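Side-chain contacts in SusD homolog (Bacteroides thetaiotaomicron VPI-5482, PDB 3IV0), which probably binds glycans at the outer membrane as a member of the SusD family, although its own ligand and function are not established: residues I29-S32 with F33-T37; D116-K119 with R120-K124. All blocks are in the same frame, centred on the assembly; numbering follows the deposited sequence.

Contact 1 comes first along the chain, in the second half of helix 19-39; contact 2 follows at the start of helix 117-142. Their centres lie 21 Å apart and their nearest atoms about 6 Å apart, so the two do not touch. What joins them is the packing of the two helices: Y30 and F33 of contact 1 lean on M130 further along helix 117-142, while F123 of contact 2 lies against E19, E23 and L26 of helix 19-39. Contact 1 sits nearer the centre of the chain, contact 2 about 27 Å from it. Both lie in a part of the sequence classed with the TPR clan, consistent with the TPR-like helix packing known from SusD proteins.

Contact 1 of 2, residues I29-S32 with F33-T37; sequences IYNS and FRNAT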
loop_
_atom_site.group_PDB
_atom_site.type_symbol
_atom_site.label_atom_id
_atom_site.label_comp_id
_atom_site.label_asym_id
_atom_site.label_seq_id
_atom_site.Cartn_x
_atom_site.Cartn_y
_atom_site.Cartn_z
ATOM N N ILE A 29 -4.780 -11.625 -13.413
ATOM C CA ILE A 29 -4.338 -10.220 -13.259
ATOM C C ILE A 29 -4.060 -9.984 -11.785
ATOM O O ILE A 29 -2.993 -9.469 -11.436
ATOM C CB ILE A 29 -5.373 -9.239 -13.834
ATOM C CG1 ILE A 29 -5.568 -9.433 -15.354
ATOM C CG2 ILE A 29 -4.966 -7.769 -13.480
ATOM C CD1 ILE A 29 -6.815 -8.744 -15.932
ATOM N N TYR A 30 -4.980 -10.345 -10.918
ATOM C CA TYR A 30 -4.765 -10.285 -9.478
ATOM C C TYR A 30 -3.535 -11.079 -9.068
ATOM O O TYR A 30 -2.722 -10.640 -8.262
ATOM C CB TYR A 30 -5.965 -10.796 -8.733
ATOM C CG TYR A 30 -7.167 -9.900 -8.697
ATOM C CD1 TYR A 30 -7.318 -8.960 -7.714
ATOM C CD2 TYR A 30 -8.190 -10.016 -9.635
ATOM C CE1 TYR A 30 -8.418 -8.146 -7.620
ATOM C CE2 TYR A 30 -9.304 -9.216 -9.563
ATOM C CZ TYR A 30 -9.429 -8.267 -8.569
ATOM O OH TYR A 30 -10.547 -7.492 -8.480
ATOM N N ASN A 31 -3.344 -12.260 -9.666
ATOM C CA ASN A 31 -2.154 -13.055 -9.367
ATOM C C ASN A 31 -0.860 -12.345 -9.705
ATOM O O ASN A 31 0.088 -12.390 -8.932
ATOM C CB ASN A 31 -2.267 -14.424 -10.072
ATOM C CG ASN A 31 -1.180 -15.370 -9.676
ATOM O OD1 ASN A 31 -1.101 -15.749 -8.516
ATOM N ND2 ASN A 31 -0.305 -15.729 -10.618
ATOM N N SER A 32 -0.812 -11.719 -10.866
ATOM C CA SER A 32 0.374 -10.980 -11.243
ATOM C C SER A 32 0.635 -9.810 -10.302
ATOM O O SER A 32 1.791 -9.588 -9.936
ATOM C CB SER A 32 0.334 -10.488 -12.695
ATOM O OG SER A 32 0.412 -11.596 -13.594
ATOM N N PHE A 33 -0.404 -9.101 -9.881
ATOM C CA PHE A 33 -0.206 -8.002 -8.938
ATOM C C PHE A 33 0.334 -8.562 -7.628
ATOM O O PHE A 33 1.234 -7.969 -7.026
ATOM C CB PHE A 33 -1.511 -7.283 -8.713
ATOM C CG PHE A 33 -1.371 -6.064 -7.856
ATOM C CD1 PHE A 33 -0.927 -4.858 -8.401
ATOM C CD2 PHE A 33 -1.645 -6.110 -6.522
ATOM C CE1 PHE A 33 -0.806 -3.724 -7.598
ATOM C CE2 PHE A 33 -1.504 -4.983 -5.730
ATOM C CZ PHE A 33 -1.077 -3.806 -6.282
ATOM N N ARG A 34 -0.179 -9.688 -7.171
ATOM C CA ARG A 34 0.313 -10.334 -5.972
ATOM C C ARG A 34 1.779 -10.715 -6.149
ATOM O O ARG A 34 2.596 -10.564 -5.228
ATOM C CB ARG A 34 -0.519 -11.557 -5.656
ATOM C CG ARG A 34 0.045 -12.397 -4.522
ATOM C CD ARG A 34 -0.935 -13.422 -4.065
ATOM N NE ARG A 34 -1.353 -14.304 -5.145
ATOM C CZ ARG A 34 -2.447 -15.052 -5.099
ATOM N NH1 ARG A 34 -3.237 -15.043 -4.049
ATOM N NH2 ARG A 34 -2.735 -15.837 -6.148
ATOM N N ASN A 35 2.141 -11.290 -7.292
ATOM C CA ASN A 35 3.537 -11.626 -7.543
ATOM C C ASN A 35 4.452 -10.420 -7.488
ATOM O O ASN A 35 5.565 -10.523 -6.943
ATOM C CB ASN A 35 3.675 -12.360 -8.883
ATOM C CG ASN A 35 3.239 -13.801 -8.804
ATOM O OD1 ASN A 35 3.233 -14.399 -7.750
ATOM N ND2 ASN A 35 2.884 -14.358 -9.969
ATOM N N ALA A 36 4.006 -9.306 -8.070
ATOM C CA ALA A 36 4.824 -8.093 -8.128
ATOM C C ALA A 36 5.050 -7.475 -6.766
ATOM O O ALA A 36 6.070 -6.791 -6.562
ATOM C CB ALA A 36 4.154 -7.091 -9.012
ATOM N N THR A 37 4.115 -7.640 -5.853
ATOM C CA THR A 37 4.134 -6.921 -4.577
ATOM C C THR A 37 4.590 -7.735 -3.388
ATOM O O THR A 37 5.215 -7.177 -2.476
ATOM C CB THR A 37 2.731 -6.374 -4.270
ATOM O OG1 THR A 37 1.785 -7.433 -4.358
ATOM C CG2 THR A 37 2.346 -5.234 -5.216
HETATM O O HOH W 1 0.846 -15.331 -6.754
HETATM O O HOH W 2 2.023 -17.299 -9.946
HETATM O O HOH W 3 2.549 -13.233 -12.716
#
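N31 and R34, one helical turn apart, make the direct side-chain bond here: R34 NH2 gives a nearly straight hydrogen bond to N31 OD1 (2.9 Å, 174°). The oxygen takes it on a lone pair in its amide plane and lies at the edge of the guanidinium, whose plane stands 80° from the amide. The bend at chi3 (58°) turns the R34 chain back toward N31. The same NH2 also forms a salt bridge with E276, while NH1 reaches the carbonyl of A269.

Three waters link N31, S32, R34 and N35. One donates to N31 OD1 and N35 OD1 and accepts from R34 NE; a second accepts from N31 ND2 and N35 ND2; a third donates to S32 OG and accepts from N35 ND2.

Backbone i to i+4 bonds run to A36 N; at T37 N the bond to F33 O is weak, where the helix takes a wider pi-type turn at 35-37. T37 OG1 bonds to F33 O (2.8 Å), and T37 CG2 lies over one F33 ring face, toward its rim.

This i to i+3 bond thus marks the partly exposed side of a helix packed elsewhere into the core: F33 meets F137 edge-to-face, I268 of strand 264-268 touches F33, R34 and T37, and helix 93-108 packs on S32 and A36.

Contact 2 of 2, residues D116-K119 with R120-K124; sequences DELK and RSRFK
E117 and R120 run side by side and form a salt bridge across the first turn of the helix. R120 grips the carboxylate side-on, NE to E117 OE1 (3.1 Å) and NH2 to E117 OE2 (2.9 Å). Both oxygens lie close to the guanidinium plane, but the nitrogens approach from above the carboxylate plane, the two groups being turned 34° apart. The E117 chain, bent at chi2 (-66°), folds over to meet the arginine. On F123, the carbonyl oxygen K119 O sits over one ring face toward its rim, 3.2 Å from F123 CG; the same oxygen accepts the F123 N-H (2.9 Å).

In the next shell, a water donates to E117 OE1 and E117 O and accepts from S121 OG, helping to fix the carboxylate. R120 NH1 is held by the carbonyls of I109 and V112. D116 is the N-cap: its OD1 takes K119 N (3.1 Å) and, weakly, L118 N, closing the first turn. K119 and R122 extend alongside each other to different partners, K119 NZ to E19 and R122 to the carbonyls of V185 and E184.

Helix 19-39 borders this end of helix 117-142, facing F123 and touching D116 through E19, while K124 NZ pairs with D110 in the loop after helix 93-108.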
loop_
_atom_site.group_PDB
_atom_site.type_symbol
_atom_site.label_atom_id
_atom_site.label_comp_id
_atom_site.label_asym_id
_atom_site.label_seq_id
_atom_site.Cartn_x
_atom_site.Cartn_y
_atom_site.Cartn_z
ATOM N N ASP A 116 -23.249 -13.510 -18.769
ATOM C CA ASP A 116 -24.007 -12.597 -17.944
ATOM C C ASP A 116 -23.454 -11.178 -18.089
ATOM O O ASP A 116 -22.266 -10.959 -17.873
ATOM C CB ASP A 116 -23.897 -13.077 -16.501
ATOM C CG ASP A 116 -24.811 -12.334 -15.553
ATOM O OD1 ASP A 116 -24.507 -11.189 -15.178
ATOM O OD2 ASP A 116 -25.831 -12.916 -15.136
ATOM N N GLU A 117 -24.301 -10.213 -18.424
ATOM C CA GLU A 117 -23.809 -8.874 -18.691
ATOM C C GLU A 117 -23.392 -8.126 -17.432
ATOM O O GLU A 117 -22.531 -7.240 -17.519
ATOM C CB GLU A 117 -24.833 -8.064 -19.486
ATOM C CG GLU A 117 -25.061 -8.602 -20.892
ATOM C CD GLU A 117 -23.836 -8.475 -21.805
ATOM O OE1 GLU A 117 -22.827 -7.858 -21.414
ATOM O OE2 GLU A 117 -23.892 -9.002 -22.935
ATOM N N LEU A 118 -23.986 -8.444 -16.280
ATOM C CA LEU A 118 -23.548 -7.836 -15.033
ATOM C C LEU A 118 -22.138 -8.321 -14.744
ATOM O O LEU A 118 -21.264 -7.495 -14.383
ATOM C CB LEU A 118 -24.484 -8.184 -13.877
ATOM C CG LEU A 118 -24.095 -7.616 -12.505
ATOM C CD1 LEU A 118 -24.014 -6.100 -12.530
ATOM C CD2 LEU A 118 -25.082 -8.117 -11.439
ATOM N N LYS A 119 -21.883 -9.612 -14.908
ATOM C CA LYS A 119 -20.544 -10.127 -14.686
ATOM C C LYS A 119 -19.560 -9.552 -15.693
ATOM O O LYS A 119 -18.427 -9.246 -15.348
ATOM C CB LYS A 119 -20.514 -11.658 -14.707
ATOM C CG LYS A 119 -21.221 -12.313 -13.507
ATOM C CD LYS A 119 -20.701 -11.817 -12.165
ATOM C CE LYS A 119 -21.107 -12.765 -11.042
ATOM N NZ LYS A 119 -20.401 -14.076 -11.137
ATOM N N ARG A 120 -19.960 -9.404 -16.952
ATOM C CA ARG A 120 -19.073 -8.807 -17.947
ATOM C C ARG A 120 -18.670 -7.396 -17.535
ATOM O O ARG A 120 -17.470 -7.045 -17.574
ATOM C CB ARG A 120 -19.725 -8.808 -19.352
ATOM C CG ARG A 120 -18.867 -8.143 -20.385
ATOM C CD ARG A 120 -18.889 -8.701 -21.778
ATOM N NE ARG A 120 -20.191 -9.183 -22.236
ATOM C CZ ARG A 120 -20.308 -10.171 -23.106
ATOM N NH1 ARG A 120 -19.227 -10.773 -23.572
ATOM N NH2 ARG A 120 -21.507 -10.594 -23.468
ATOM N N SER A 121 -19.630 -6.600 -17.090
ATOM C CA SER A 121 -19.363 -5.245 -16.632
ATOM C C SER A 121 -18.488 -5.256 -15.385
ATOM O O SER A 121 -17.579 -4.418 -15.260
ATOM C CB SER A 121 -20.639 -4.493 -16.311
ATOM O OG SER A 121 -21.420 -4.334 -17.497
ATOM N N ARG A 122 -18.732 -6.173 -14.469
ATOM C CA ARG A 122 -17.931 -6.258 -13.254
ATOM C C ARG A 122 -16.492 -6.607 -13.578
ATOM O O ARG A 122 -15.571 -5.987 -13.024
ATOM C CB ARG A 122 -18.528 -7.303 -12.324
ATOM C CG ARG A 122 -17.730 -7.481 -11.032
ATOM C CD ARG A 122 -18.416 -8.366 -10.038
ATOM N NE ARG A 122 -19.682 -7.778 -9.689
ATOM C CZ ARG A 122 -20.642 -8.363 -9.004
ATOM N NH1 ARG A 122 -20.475 -9.598 -8.554
ATOM N NH2 ARG A 122 -21.775 -7.705 -8.781
ATOM N N PHE A 123 -16.236 -7.561 -14.453
ATOM C CA PHE A 123 -14.880 -7.985 -14.744
ATOM C C PHE A 123 -14.125 -6.855 -15.428
ATOM O O PHE A 123 -12.922 -6.667 -15.213
ATOM C CB PHE A 123 -14.868 -9.280 -15.572
ATOM C CG PHE A 123 -15.478 -10.491 -14.873
ATOM C CD1 PHE A 123 -15.793 -10.492 -13.536
ATOM C CD2 PHE A 123 -15.682 -11.662 -15.604
ATOM C CE1 PHE A 123 -16.345 -11.626 -12.938
ATOM C CE2 PHE A 123 -16.238 -12.795 -15.008
ATOM C CZ PHE A 123 -16.565 -12.783 -13.703
ATOM N N LYS A 124 -14.816 -6.097 -16.270
ATOM C CA LYS A 124 -14.200 -4.944 -16.890
ATOM C C LYS A 124 -13.825 -3.957 -15.796
ATOM O O LYS A 124 -12.714 -3.398 -15.820
ATOM C CB LYS A 124 -15.140 -4.272 -17.887
ATOM C CG LYS A 124 -15.346 -5.042 -19.191
ATOM C CD LYS A 124 -16.354 -4.270 -20.081
ATOM C CE LYS A 124 -16.656 -4.961 -21.373
ATOM N NZ LYS A 124 -17.843 -4.260 -21.996
HETATM O O HOH W 4 -22.158 -5.763 -19.876
#